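Local coordinates for protein cysteine desulfurase (Fervidobacterium islandicum, PDB 6A6E) that probably uses pyridoxal-5'-phosphate to take the sulfur from L-cysteine, leaving alanine, as the SufS-type cysteine desulfurase of a sulfur-mobilising system, at residues H65-H69 with T70-E74; K218-V222 with K223-V227; A251-E254 with Q255-P258; I390-P393 with N394-R398. All coordinates share one frame; numbering follows the deposited sequence. Where two conformers were deposited one is given.

Contact 1: H65-H69 with T70-E74; sequences HRAVH and TLASE
Two hydrogen bonds from S73 converge on the carbonyl oxygen of H69. The amide S73 N reaches H69 O at 2.9 Å with an N-H...O angle of 160°, and the hydroxyl S73 OG reaches the same H69 O, also at 2.9 Å. The two donors arrive differently: the amide lies nearly in line with the C=O bond, whereas the hydroxyl stands above the carbonyl plane. S73 OG can do this because it sits beside its own backbone N, on the side of the helix start. Residue H69 is the N-cap of helix 70-90, and its imidazole folds back over the first turn, CG lying between backbone N and carbonyl carbon (chi1 66°). A water links the ring to the helix start, 2.8 Å from H69 ND1 and accepting from L71 N at 2.9 Å. At the other end of the ring, H69 NE2 bonds to D38 of the second subunit, and T70 OG1 to D363 of that subunit, which places this helix start at the dimer interface. Among apolar contacts, A72 CB forms a CH-pi contact over one imidazole face, 3.7 Å from the H69 ring centroid and 16° off its normal. The methyl A67 CB packs 3.9 Å from A72 CB.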
ATOM      1  N   HIS A  65      10.965  10.786  -8.113  1.00 19.12           N
ATOM      2  CA  HIS A  65      12.185  11.334  -7.457  1.00 23.42           C
ATOM      3  C   HIS A  65      13.422  11.065  -8.376  1.00 25.85           C
ATOM      4  O   HIS A  65      13.376  10.197  -9.237  1.00 24.71           O
ATOM      5  CB  HIS A  65      12.421  10.811  -5.998  1.00 21.94           C
ATOM      6  CG  HIS A  65      11.214  10.887  -5.125  1.00 21.13           C
ATOM      7  ND1 HIS A  65      10.537  12.068  -4.907  1.00 22.53           N
ATOM      8  CD2 HIS A  65      10.526   9.930  -4.447  1.00 19.56           C
ATOM      9  CE1 HIS A  65       9.481  11.843  -4.148  1.00 21.30           C
ATOM     10  NE2 HIS A  65       9.467  10.562  -3.825  1.00 20.15           N
ATOM     11  N   ARG A  66      14.489  11.838  -8.201  1.00 32.93           N
ATOM     12  CA  ARG A  66      15.727  11.695  -9.044  1.00 34.21           C
ATOM     13  C   ARG A  66      15.315  11.685 -10.497  1.00 27.53           C
ATOM     14  O   ARG A  66      15.686  10.777 -11.268  1.00 33.77           O
ATOM     15  CB  ARG A  66      16.512  10.378  -8.728  1.00 38.49           C
ATOM     16  CG  ARG A  66      17.294  10.359  -7.405  1.00 44.94           C
ATOM     17  CD  ARG A  66      17.826   8.945  -7.026  1.00 46.64           C
ATOM     18  NE  ARG A  66      16.813   8.081  -6.371  1.00 48.45           N
ATOM     19  CZ  ARG A  66      16.231   8.359  -5.191  1.00 54.00           C
ATOM     20  NH1 ARG A  66      16.566   9.449  -4.516  1.00 55.17           N
ATOM     21  NH2 ARG A  66      15.308   7.558  -4.666  1.00 52.38           N
ATOM     22  N   ALA A  67      14.456  12.621 -10.850  1.00 24.87           N
ATOM     23  CA  ALA A  67      13.738  12.517 -12.115  1.00 24.93           C
ATOM     24  C   ALA A  67      14.575  13.237 -13.163  1.00 28.28           C
ATOM     25  O   ALA A  67      14.809  14.422 -13.019  1.00 28.27           O
ATOM     26  CB  ALA A  67      12.393  13.203 -12.016  1.00 25.50           C
ATOM     27  N   VAL A  68      15.064  12.556 -14.175  1.00 26.27           N
ATOM     28  CA  VAL A  68      15.687  13.283 -15.232  1.00 27.24           C
ATOM     29  C   VAL A  68      14.884  13.172 -16.521  1.00 29.23           C
ATOM     30  O   VAL A  68      14.654  14.169 -17.225  1.00 33.83           O
ATOM     31  CB  VAL A  68      17.149  12.915 -15.371  1.00 32.35           C
ATOM     32  CG1 VAL A  68      17.762  13.611 -16.618  1.00 35.09           C
ATOM     33  CG2 VAL A  68      17.853  13.352 -14.081  1.00 32.52           C
ATOM     34  N   HIS A  69      14.341  12.016 -16.799  1.00 20.10           N
ATOM     35  CA  HIS A  69      13.582  11.926 -17.995  1.00 17.62           C
ATOM     36  C   HIS A  69      12.139  12.479 -17.867  1.00 16.96           C
ATOM     37  O   HIS A  69      11.633  12.726 -16.750  1.00 16.34           O
ATOM     38  CB  HIS A  69      13.689  10.516 -18.538  1.00 15.20           C
ATOM     39  CG  HIS A  69      13.058   9.450 -17.682  1.00 15.70           C
ATOM     40  ND1 HIS A  69      11.709   9.185 -17.723  1.00 14.73           N
ATOM     41  CD2 HIS A  69      13.614   8.492 -16.886  1.00 14.57           C
ATOM     42  CE1 HIS A  69      11.454   8.101 -16.983  1.00 16.51           C
ATOM     43  NE2 HIS A  69      12.596   7.655 -16.465  1.00 15.17           N
ATOM     44  N   THR A  70      11.502  12.647 -19.014  1.00 18.65           N
ATOM     45  CA  THR A  70      10.259  13.398 -19.119  1.00 20.42           C
ATOM     46  C   THR A  70       9.104  12.752 -18.342  1.00 20.73           C
ATOM     47  O   THR A  70       8.422  13.426 -17.561  1.00 21.36           O
ATOM     48  CB  THR A  70       9.847  13.508 -20.606  1.00 24.66           C
ATOM     49  OG1 THR A  70      10.802  14.312 -21.325  1.00 23.33           O
ATOM     50  CG2 THR A  70       8.430  14.103 -20.744  1.00 24.63           C
ATOM     51  N   LEU A  71       8.842  11.459 -18.535  1.00 20.22           N
ATOM     52  CA  LEU A  71       7.802  10.812 -17.724  1.00 18.21           C
ATOM     53  C   LEU A  71       8.104  10.846 -16.214  1.00 18.22           C
ATOM     54  O   LEU A  71       7.197  10.998 -15.420  1.00 15.61           O
ATOM     55  CB  LEU A  71       7.506   9.386 -18.170  1.00 18.82           C
ATOM     56  CG  LEU A  71       6.862   9.189 -19.511  1.00 20.16           C
ATOM     57  CD1 LEU A  71       6.916   7.745 -19.954  1.00 20.66           C
ATOM     58  CD2 LEU A  71       5.466   9.697 -19.512  1.00 21.28           C
ATOM     59  N   ALA A  72       9.349  10.599 -15.814  1.00 17.10           N
ATOM     60  CA  ALA A  72       9.665  10.636 -14.405  1.00 16.59           C
ATOM     61  C   ALA A  72       9.424  12.004 -13.820  1.00 17.24           C
ATOM     62  O   ALA A  72       8.976  12.071 -12.670  1.00 15.99           O
ATOM     63  CB  ALA A  72      11.082  10.188 -14.112  1.00 17.05           C
ATOM     64  N   SER A  73       9.724  13.096 -14.556  1.00 18.46           N
ATOM     65  CA  SER A  73       9.373  14.470 -14.071  1.00 20.42           C
ATOM     66  C   SER A  73       7.885  14.695 -13.912  1.00 16.64           C
ATOM     67  O   SER A  73       7.499  15.211 -12.898  1.00 18.04           O
ATOM     68  CB  SER A  73       9.933  15.665 -14.919  1.00 22.20           C
ATOM     69  OG  SER A  73      11.171  15.217 -15.402  1.00 27.33           O
ATOM     70  N   GLU A  74       7.104  14.310 -14.894  1.00 15.94           N
ATOM     71  CA  GLU A  74       5.674  14.437 -14.856  1.00 19.06           C
ATOM     72  C   GLU A  74       5.116  13.697 -13.635  1.00 18.07           C
ATOM     73  O   GLU A  74       4.245  14.224 -12.916  1.00 19.65           O
ATOM     74  CB  GLU A  74       5.048  13.908 -16.163  1.00 20.26           C
ATOM     75  CG  GLU A  74       5.321  14.817 -17.362  1.00 22.84           C
ATOM     76  CD  GLU A  74       4.790  14.297 -18.710  1.00 22.91           C
ATOM     77  OE1 GLU A  74       4.183  13.203 -18.805  1.00 23.98           O
ATOM     78  OE2 GLU A  74       4.957  15.020 -19.719  1.00 21.91           O
TER
HETATM   79  O   HOH W   1      10.383   9.656 -20.183  1.00 16.78           O

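Contact 2: K218-V222 with K223-V227; sequences KKVDV and KKLDV
D221 caps the short helix 222-225, its carboxylate turned onto the first-turn amides of K223 and K224; this is an N-cap in the connection between strands 206-210 and 229-233. Its CB lies against the aliphatic part of K224, 4.1 Å from K224 CD. With D221 CG anti to the backbone N (chi1 174°), the carboxylate extends alongside the helix start, CG passing K224 CG. At the tip the two oxygens divide the work. D221 OD1 accepts from K224 N at 3.2 Å, a nearly straight bond (169°) whose donor stands above the carboxylate plane, and weakly from K223 N at 3.0 Å; N91 ND2 is a further partner of OD1. Were D221 an alanine, the amides of K223 and K224 would probably lose their capping acceptor, and N91 its carboxylate mate. Beyond the cap, L225 N bonds to D221 O at 3.1 Å, and L225 CD1 rests on V220 CG1, these two side chains crossing at about a right angle. D226, with positive phi, leaves the helix, and its carboxylate forms a salt bridge with K249. D221 OD2 stays 4.2 Å from K224 NZ, too far for a salt bridge, but a water donates to D221 OD2 at 2.6 Å and accepts from K224 NZ at 3.0 Å.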
ATOM      1  N   LYS A 218     -16.630  15.211   7.184  1.00 22.63           N
ATOM      2  CA  LYS A 218     -16.600  16.389   7.989  1.00 24.45           C
ATOM      3  C   LYS A 218     -15.279  17.104   7.892  1.00 23.95           C
ATOM      4  O   LYS A 218     -14.197  16.478   7.941  1.00 20.80           O
ATOM      5  CB  LYS A 218     -16.883  16.018   9.424  1.00 26.08           C
ATOM      6  CG  LYS A 218     -16.875  17.222  10.328  1.00 31.12           C
ATOM      7  CD  LYS A 218     -17.224  16.870  11.740  1.00 30.05           C
ATOM      8  CE  LYS A 218     -17.867  18.069  12.334  1.00 34.54           C
ATOM      9  NZ  LYS A 218     -17.946  17.763  13.773  1.00 37.22           N
ATOM     10  N   LYS A 219     -15.368  18.430   7.795  1.00 24.96           N
ATOM     11  CA  LYS A 219     -14.203  19.268   7.790  1.00 26.20           C
ATOM     12  C   LYS A 219     -13.256  19.031   8.975  1.00 26.13           C
ATOM     13  O   LYS A 219     -13.663  19.007  10.144  1.00 21.74           O
ATOM     14  CB  LYS A 219     -14.562  20.743   7.702  1.00 32.51           C
ATOM     15  CG  LYS A 219     -13.366  21.553   7.269  1.00 39.84           C
ATOM     16  CD  LYS A 219     -13.558  23.046   7.411  1.00 51.53           C
ATOM     17  CE  LYS A 219     -12.209  23.758   7.273  1.00 60.64           C
ATOM     18  NZ  LYS A 219     -12.431  25.149   6.776  1.00 66.59           N
ATOM     19  N   VAL A 220     -11.975  18.855   8.643  1.00 23.13           N
ATOM     20  CA  VAL A 220     -10.946  18.598   9.658  1.00 22.97           C
ATOM     21  C   VAL A 220      -9.819  19.628   9.440  1.00 24.67           C
ATOM     22  O   VAL A 220      -9.301  19.786   8.332  1.00 24.74           O
ATOM     23  CB  VAL A 220     -10.432  17.151   9.570  1.00 23.85           C
ATOM     24  CG1 VAL A 220      -9.153  16.941  10.373  1.00 24.05           C
ATOM     25  CG2 VAL A 220     -11.481  16.151  10.068  1.00 24.67           C
ATOM     26  N   ASP A 221      -9.513  20.404  10.482  1.00 25.80           N
ATOM     27  CA  ASP A 221      -8.473  21.403  10.458  1.00 21.97           C
ATOM     28  C   ASP A 221      -7.552  21.038  11.596  1.00 24.53           C
ATOM     29  O   ASP A 221      -7.870  21.252  12.773  1.00 21.23           O
ATOM     30  CB  ASP A 221      -9.076  22.775  10.642  1.00 25.32           C
ATOM     31  CG  ASP A 221      -8.024  23.875  10.765  1.00 24.71           C
ATOM     32  OD1 ASP A 221      -6.853  23.618  11.168  1.00 23.49           O
ATOM     33  OD2 ASP A 221      -8.379  25.020  10.410  1.00 26.34           O
ATOM     34  N   VAL A 222      -6.388  20.464  11.244  1.00 21.96           N
ATOM     35  CA  VAL A 222      -5.526  19.832  12.260  1.00 22.74           C
ATOM     36  C   VAL A 222      -4.939  20.852  13.245  1.00 22.48           C
ATOM     37  O   VAL A 222      -4.539  20.487  14.365  1.00 23.18           O
ATOM     38  CB  VAL A 222      -4.393  18.969  11.604  1.00 23.83           C
ATOM     39  CG1 VAL A 222      -5.021  17.770  10.880  1.00 26.87           C
ATOM     40  CG2 VAL A 222      -3.539  19.782  10.634  1.00 24.19           C
ATOM     41  N   LYS A 223      -4.831  22.096  12.811  1.00 23.88           N
ATOM     42  CA  LYS A 223      -4.306  23.177  13.666  1.00 28.15           C
ATOM     43  C   LYS A 223      -5.295  23.635  14.712  1.00 26.47           C
ATOM     44  O   LYS A 223      -4.920  23.849  15.855  1.00 24.94           O
ATOM     45  CB  LYS A 223      -3.880  24.383  12.835  1.00 32.94           C
ATOM     46  CG  LYS A 223      -2.802  24.088  11.795  1.00 40.46           C
ATOM     47  CD  LYS A 223      -1.373  24.052  12.356  1.00 49.10           C
ATOM     48  CE  LYS A 223      -1.115  22.861  13.288  1.00 55.31           C
ATOM     49  NZ  LYS A 223       0.299  22.655  13.753  1.00 64.19           N
ATOM     50  N   LYS A 224      -6.559  23.758  14.332  1.00 25.17           N
ATOM     51  CA  LYS A 224      -7.626  23.979  15.298  1.00 26.51           C
ATOM     52  C   LYS A 224      -7.792  22.859  16.290  1.00 27.74           C
ATOM     53  O   LYS A 224      -7.970  23.093  17.491  1.00 27.54           O
ATOM     54  CB  LYS A 224      -8.949  24.145  14.588  1.00 26.53           C
ATOM     55  CG  LYS A 224      -9.054  25.479  13.953  1.00 26.15           C
ATOM     56  CD  LYS A 224     -10.400  25.686  13.260  1.00 26.43           C
ATOM     57  CE  LYS A 224     -10.373  27.097  12.699  1.00 27.55           C
ATOM     58  NZ  LYS A 224     -11.631  27.286  11.932  1.00 30.88           N
ATOM     59  N   LEU A 225      -7.772  21.624  15.804  1.00 25.66           N
ATOM     60  CA  LEU A 225      -7.930  20.478  16.722  1.00 24.60           C
ATOM     61  C   LEU A 225      -6.688  20.346  17.600  1.00 25.10           C
ATOM     62  O   LEU A 225      -6.788  19.848  18.734  1.00 24.21           O
ATOM     63  CB  LEU A 225      -8.181  19.160  15.972  1.00 25.02           C
ATOM     64  CG  LEU A 225      -9.410  19.117  15.109  1.00 26.67           C
ATOM     65  CD1 LEU A 225      -9.431  17.803  14.333  1.00 27.22           C
ATOM     66  CD2 LEU A 225     -10.643  19.294  15.985  1.00 27.47           C
ATOM     67  N   ASP A 226      -5.534  20.784  17.073  1.00 24.36           N
ATOM     68  CA  ASP A 226      -4.239  20.671  17.771  1.00 24.14           C
ATOM     69  C   ASP A 226      -3.794  19.227  18.101  1.00 20.94           C
ATOM     70  O   ASP A 226      -3.026  18.960  19.058  1.00 19.71           O
ATOM     71  CB  ASP A 226      -4.242  21.518  19.047  1.00 26.93           C
ATOM     72  CG  ASP A 226      -2.809  21.785  19.558  1.00 29.92           C
ATOM     73  OD1 ASP A 226      -1.877  21.897  18.729  1.00 32.79           O
ATOM     74  OD2 ASP A 226      -2.585  21.850  20.776  1.00 32.92           O
ATOM     75  N   VAL A 227      -4.278  18.288  17.295  1.00 20.38           N
ATOM     76  CA  VAL A 227      -3.816  16.923  17.385  1.00 19.93           C
ATOM     77  C   VAL A 227      -2.362  16.833  17.018  1.00 17.72           C
ATOM     78  O   VAL A 227      -1.853  17.602  16.220  1.00 19.51           O
ATOM     79  CB  VAL A 227      -4.614  15.950  16.456  1.00 21.55           C
ATOM     80  CG1 VAL A 227      -6.068  15.876  16.844  1.00 24.16           C
ATOM     81  CG2 VAL A 227      -4.518  16.308  14.999  1.00 22.18           C
TER
HETATM   82  O   HOH W   2     -10.650  25.853   9.537  1.00 45.49           O
HETATM   83  O   HOH W   3      -1.895  19.700  14.787  1.00 22.83           O

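Contact 3: A251-E254 with Q255-P258; sequences ALLE and QLEP
Q255 folds back along helix 250-253, so that its CG lies 3.7 Å from A251 O. The first torsion sets this position, with CG beside the backbone N (chi1 -59°). A bend at chi2 (-56°) then carries the amide over the E254 peptide, with Q255 OE1 3.6 Å from E254 O; this describes one of two deposited conformers, so the position of the amide is not unique. E254 behaves differently. Its chain runs extended beyond CG, and its carboxylate forms a salt bridge with K250, while E254 CB remains close to the next amide, 3.4 Å from Q255 N. L256 CD1 approaches L253 CD2 to 4.3 Å, a loose apolar contact. Beyond it, L256 packs on F109, S113 and L114. Two backbone bonds set the frame that carries these side chains: Q255 N donates to L252 O at 3.1 Å, and L256 N to L253 O at 3.2 Å with an N-H...O angle of 167°. The L256-L253 bond closes a type I beta turn from L253 to L256, which leads the chain from helix 250-253 toward helix 103-116, against which L256 packs.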
ATOM      1  N   ALA A 251       7.350  19.362  14.192  1.00 24.97           N
ATOM      2  CA  ALA A 251       8.313  19.257  15.315  1.00 23.33           C
ATOM      3  C   ALA A 251       8.346  17.880  15.890  1.00 24.21           C
ATOM      4  O   ALA A 251       9.371  17.448  16.422  1.00 23.99           O
ATOM      5  CB  ALA A 251       7.946  20.264  16.442  1.00 27.64           C
ATOM      6  N   LEU A 252       7.220  17.159  15.853  1.00 25.56           N
ATOM      7  CA  LEU A 252       7.240  15.800  16.390  1.00 26.78           C
ATOM      8  C   LEU A 252       7.821  14.798  15.374  1.00 24.74           C
ATOM      9  O   LEU A 252       8.569  13.898  15.755  1.00 24.05           O
ATOM     10  CB  LEU A 252       5.873  15.323  16.822  1.00 29.06           C
ATOM     11  CG  LEU A 252       5.168  16.198  17.844  1.00 34.94           C
ATOM     12  CD1 LEU A 252       3.739  15.747  18.007  1.00 34.39           C
ATOM     13  CD2 LEU A 252       5.860  16.181  19.208  1.00 36.73           C
ATOM     14  N   LEU A 253       7.422  14.914  14.116  1.00 24.55           N
ATOM     15  CA  LEU A 253       7.929  14.039  13.060  1.00 23.77           C
ATOM     16  C   LEU A 253       9.449  14.136  12.987  1.00 27.45           C
ATOM     17  O   LEU A 253      10.111  13.144  12.716  1.00 24.56           O
ATOM     18  CB  LEU A 253       7.375  14.469  11.709  1.00 24.62           C
ATOM     19  CG  LEU A 253       5.913  14.133  11.403  1.00 24.61           C
ATOM     20  CD1 LEU A 253       5.522  14.757  10.096  1.00 24.86           C
ATOM     21  CD2 LEU A 253       5.645  12.637  11.403  1.00 25.93           C
ATOM     22  N   GLU A 254      10.011  15.323  13.205  1.00 26.60           N
ATOM     23  CA  GLU A 254      11.455  15.486  13.136  1.00 28.68           C
ATOM     24  C   GLU A 254      12.226  14.684  14.164  1.00 28.78           C
ATOM     25  O   GLU A 254      13.405  14.463  13.950  1.00 29.22           O
ATOM     26  CB  GLU A 254      11.884  16.954  13.253  1.00 31.70           C
ATOM     27  CG  GLU A 254      11.693  17.745  11.979  1.00 35.58           C
ATOM     28  CD  GLU A 254      11.646  19.259  12.205  1.00 43.20           C
ATOM     29  OE1 GLU A 254      11.579  19.744  13.371  1.00 49.19           O
ATOM     30  OE2 GLU A 254      11.640  19.994  11.201  1.00 49.11           O
ATOM     31  N   GLN A 255      11.592  14.266  15.245  1.00 28.05           N
ATOM     32  CA  GLN A 255      12.246  13.503  16.294  0.56 30.78           C
ATOM     33  C   GLN A 255      11.926  11.978  16.242  1.00 29.96           C
ATOM     34  O   GLN A 255      12.406  11.183  17.090  1.00 29.69           O
ATOM     35  CB  GLN A 255      11.845  14.108  17.664  0.56 32.73           C
ATOM     36  CG  GLN A 255      12.234  15.593  17.829  0.56 32.32           C
ATOM     37  CD  GLN A 255      13.724  15.826  17.609  0.56 32.58           C
ATOM     38  OE1 GLN A 255      14.129  16.566  16.729  0.56 32.06           O
ATOM     39  NE2 GLN A 255      14.537  15.145  18.386  0.56 32.27           N
ATOM     40  N   LEU A 256      11.154  11.549  15.235  1.00 22.58           N
ATOM     41  CA  LEU A 256      10.643  10.179  15.267  1.00 23.08           C
ATOM     42  C   LEU A 256      11.555   9.310  14.468  1.00 21.57           C
ATOM     43  O   LEU A 256      11.911   9.715  13.350  1.00 23.40           O
ATOM     44  CB  LEU A 256       9.272  10.088  14.607  1.00 25.00           C
ATOM     45  CG  LEU A 256       7.954  10.205  15.297  1.00 29.22           C
ATOM     46  CD1 LEU A 256       6.879   9.748  14.279  1.00 26.67           C
ATOM     47  CD2 LEU A 256       7.896   9.385  16.580  1.00 28.21           C
ATOM     48  N   GLU A 257      11.946   8.151  15.008  1.00 19.52           N
ATOM     49  CA  GLU A 257      12.574   7.086  14.220  1.00 20.98           C
ATOM     50  C   GLU A 257      11.615   6.592  13.056  1.00 19.78           C
ATOM     51  O   GLU A 257      10.427   6.371  13.284  1.00 19.48           O
ATOM     52  CB  GLU A 257      12.950   5.890  15.112  1.00 21.28           C
ATOM     53  CG  GLU A 257      13.564   4.654  14.392  1.00 21.77           C
ATOM     54  CD  GLU A 257      15.000   4.835  13.910  1.00 22.54           C
ATOM     55  OE1 GLU A 257      15.640   5.834  14.253  1.00 24.06           O
ATOM     56  OE2 GLU A 257      15.490   4.003  13.130  1.00 20.32           O
ATOM     57  N   PRO A 258      12.146   6.424  11.837  1.00 18.68           N
ATOM     58  CA  PRO A 258      11.255   5.933  10.736  1.00 18.59           C
ATOM     59  C   PRO A 258      10.688   4.602  11.126  1.00 16.86           C
ATOM     60  O   PRO A 258      11.363   3.809  11.821  1.00 16.58           O
ATOM     61  CB  PRO A 258      12.192   5.802   9.561  1.00 18.79           C
ATOM     62  CG  PRO A 258      13.268   6.878   9.811  1.00 19.60           C
ATOM     63  CD  PRO A 258      13.443   6.900  11.320  1.00 21.22           C
TER
HETATM   64  O   HOH W   4      11.882  18.575  16.633  1.00 38.76           O

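Contact 4: I390-P393 with N394-R398; sequences IDFP and NSTVR
The backbone from F392 turns through P393 and N394, whose phi is positive (65°), before S395 takes an extended conformation and the chain enters strand 396-400. The F392 ring lies obliquely against the turn that follows it. Its CG is anti to the backbone N (chi1 -175°), which carries the ring forward beside the chain: F392 CE2 comes within 3.4 Å of N394 CA, and F392 CD2 within 3.3 Å of N394 N. The far end of the ring approaches the strand start, with F392 CZ 4.4 Å from T396 CG2, a distant contact. The N394 amide sets its oxygen near the same ring, N394 OD1 lying 3.6 Å from F392 CD2, and the two planes are steeply turned, 78° apart. A water links this side chain to the backbone, donating to F392 O at 3.1 Å and to N394 OD1 at the same distance; it also lies at the ring edge, in its plane. Without the ring, as with an alanine at F392, a gap is likely to open beside the N394 backbone, and L384 and A385 would lose a packing partner. The P393 ring lies near the residue two further on, P393 CG 3.6 Å from S395 O. That oxygen accepts a hydrogen bond from N349, and T396 OG1 bonds to H375. The loop leads from helix 378-387, against which F392 packs, into strand 396-400, which lies between strands 368-373 and 345-350 of the six-stranded mixed sheet, while P393 and S395 meet P355 at the start of helix 355-366.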
ATOM      1  N   ILE A 390     -32.894  -7.091  24.427  1.00 46.91           N
ATOM      2  CA  ILE A 390     -33.358  -8.220  23.619  1.00 43.75           C
ATOM      3  C   ILE A 390     -32.376  -9.329  23.839  1.00 39.02           C
ATOM      4  O   ILE A 390     -31.488  -9.212  24.668  1.00 41.69           O
ATOM      5  CB  ILE A 390     -33.455  -7.881  22.099  1.00 47.68           C
ATOM      6  CG1 ILE A 390     -32.091  -7.377  21.554  1.00 49.26           C
ATOM      7  CG2 ILE A 390     -34.556  -6.869  21.874  1.00 45.20           C
ATOM      8  CD1 ILE A 390     -31.974  -7.321  20.040  1.00 50.55           C
ATOM      9  N   ASP A 391     -32.539 -10.408  23.102  1.00 42.74           N
ATOM     10  CA  ASP A 391     -31.590 -11.473  23.153  1.00 46.78           C
ATOM     11  C   ASP A 391     -30.447 -11.039  22.207  1.00 42.64           C
ATOM     12  O   ASP A 391     -30.537 -11.220  20.994  1.00 45.68           O
ATOM     13  CB  ASP A 391     -32.288 -12.752  22.681  1.00 54.86           C
ATOM     14  CG  ASP A 391     -31.474 -13.984  22.913  1.00 61.77           C
ATOM     15  OD1 ASP A 391     -30.521 -13.938  23.718  1.00 77.05           O
ATOM     16  OD2 ASP A 391     -31.800 -15.023  22.295  1.00 78.33           O
ATOM     17  N   PHE A 392     -29.397 -10.449  22.770  1.00 38.59           N
ATOM     18  CA  PHE A 392     -28.365  -9.765  21.995  1.00 34.21           C
ATOM     19  C   PHE A 392     -27.456 -10.780  21.300  1.00 34.16           C
ATOM     20  O   PHE A 392     -26.779 -11.565  21.949  1.00 31.37           O
ATOM     21  CB  PHE A 392     -27.543  -8.808  22.885  1.00 33.92           C
ATOM     22  CG  PHE A 392     -26.521  -7.960  22.122  1.00 28.80           C
ATOM     23  CD1 PHE A 392     -26.926  -6.892  21.356  1.00 30.48           C
ATOM     24  CD2 PHE A 392     -25.149  -8.232  22.211  1.00 30.04           C
ATOM     25  CE1 PHE A 392     -25.997  -6.118  20.659  1.00 27.24           C
ATOM     26  CE2 PHE A 392     -24.210  -7.462  21.535  1.00 27.02           C
ATOM     27  CZ  PHE A 392     -24.641  -6.408  20.750  1.00 26.61           C
ATOM     28  N   PRO A 393     -27.395 -10.708  19.969  1.00 32.49           N
ATOM     29  CA  PRO A 393     -26.674 -11.682  19.180  1.00 32.26           C
ATOM     30  C   PRO A 393     -25.188 -11.467  19.109  1.00 33.59           C
ATOM     31  O   PRO A 393     -24.547 -12.128  18.340  1.00 33.33           O
ATOM     32  CB  PRO A 393     -27.308 -11.522  17.799  1.00 33.57           C
ATOM     33  CG  PRO A 393     -27.770 -10.120  17.764  1.00 33.11           C
ATOM     34  CD  PRO A 393     -28.204  -9.799  19.139  1.00 31.97           C
ATOM     35  N   ASN A 394     -24.633 -10.541  19.877  1.00 35.71           N
ATOM     36  CA  ASN A 394     -23.165 -10.287  19.893  1.00 37.50           C
ATOM     37  C   ASN A 394     -22.591  -9.750  18.594  1.00 32.88           C
ATOM     38  O   ASN A 394     -21.408  -9.925  18.297  1.00 28.88           O
ATOM     39  CB  ASN A 394     -22.411 -11.521  20.364  1.00 41.43           C
ATOM     40  CG  ASN A 394     -22.706 -11.837  21.822  1.00 46.69           C
ATOM     41  OD1 ASN A 394     -22.863 -10.933  22.669  1.00 45.66           O
ATOM     42  ND2 ASN A 394     -22.817 -13.117  22.115  1.00 46.86           N
ATOM     43  N   SER A 395     -23.464  -9.046  17.883  1.00 28.39           N
ATOM     44  CA  SER A 395     -23.217  -8.471  16.601  1.00 27.82           C
ATOM     45  C   SER A 395     -24.376  -7.572  16.300  1.00 25.63           C
ATOM     46  O   SER A 395     -25.380  -7.576  17.047  1.00 25.05           O
ATOM     47  CB  SER A 395     -23.099  -9.535  15.496  1.00 30.85           C
ATOM     48  OG  SER A 395     -24.133 -10.482  15.604  1.00 37.14           O
ATOM     49  N   THR A 396     -24.249  -6.777  15.224  1.00 24.84           N
ATOM     50  CA  THR A 396     -25.319  -5.865  14.811  1.00 24.82           C
ATOM     51  C   THR A 396     -25.368  -5.760  13.318  1.00 23.22           C
ATOM     52  O   THR A 396     -24.473  -6.220  12.633  1.00 23.49           O
ATOM     53  CB  THR A 396     -25.174  -4.403  15.375  1.00 25.79           C
ATOM     54  OG1 THR A 396     -24.337  -3.641  14.503  1.00 29.46           O
ATOM     55  CG2 THR A 396     -24.617  -4.384  16.803  1.00 24.17           C
ATOM     56  N   VAL A 397     -26.424  -5.126  12.844  1.00 20.12           N
ATOM     57  CA  VAL A 397     -26.577  -4.756  11.488  1.00 22.33           C
ATOM     58  C   VAL A 397     -26.134  -3.272  11.454  1.00 21.86           C
ATOM     59  O   VAL A 397     -26.321  -2.538  12.437  1.00 22.47           O
ATOM     60  CB  VAL A 397     -28.050  -4.878  11.027  1.00 23.03           C
ATOM     61  CG1 VAL A 397     -28.211  -4.496   9.571  1.00 22.20           C
ATOM     62  CG2 VAL A 397     -28.570  -6.300  11.207  1.00 23.24           C
ATOM     63  N   ARG A 398     -25.627  -2.830  10.314  1.00 20.41           N
ATOM     64  CA  ARG A 398     -25.194  -1.420  10.167  1.00 20.39           C
ATOM     65  C   ARG A 398     -25.488  -0.889   8.773  1.00 19.36           C
ATOM     66  O   ARG A 398     -25.182  -1.518   7.767  1.00 18.96           O
ATOM     67  CB  ARG A 398     -23.737  -1.236  10.578  1.00 19.61           C
ATOM     68  CG  ARG A 398     -23.314   0.244  10.611  1.00 21.55           C
ATOM     69  CD  ARG A 398     -21.778   0.410  10.607  1.00 22.32           C
ATOM     70  NE  ARG A 398     -21.196  -0.157   9.393  1.00 19.73           N
ATOM     71  CZ  ARG A 398     -19.918  -0.436   9.238  1.00 21.88           C
ATOM     72  NH1 ARG A 398     -19.084  -0.184  10.230  1.00 21.36           N
ATOM     73  NH2 ARG A 398     -19.476  -0.952   8.075  1.00 20.58           N
TER
HETATM   74  O   HOH W   5     -25.265 -11.393  24.614  1.00 52.00           O

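Overall arrangement
The four contacts follow one another along the chain, in the order 1 to 4, all within its class-V aminotransferase region. Contacts 1 and 2 are helix starts, contact 3 is a turn following a helix, and contact 4 is a loop turning into a strand. Contacts 2 and 3 are the nearest pair, with centres about 20 Å apart and nearest atoms about 6 Å apart; they border the seven-stranded mixed sheet at strands 229-233 and 244-248. Contact 4 enters the six-stranded sheet, on the opposite side of the chain's centre from the others, its centre about 54 Å from that of contact 1. Contacts 1 and 3 reach the second subunit, so these local caps and turns are spread over both parts of the fold.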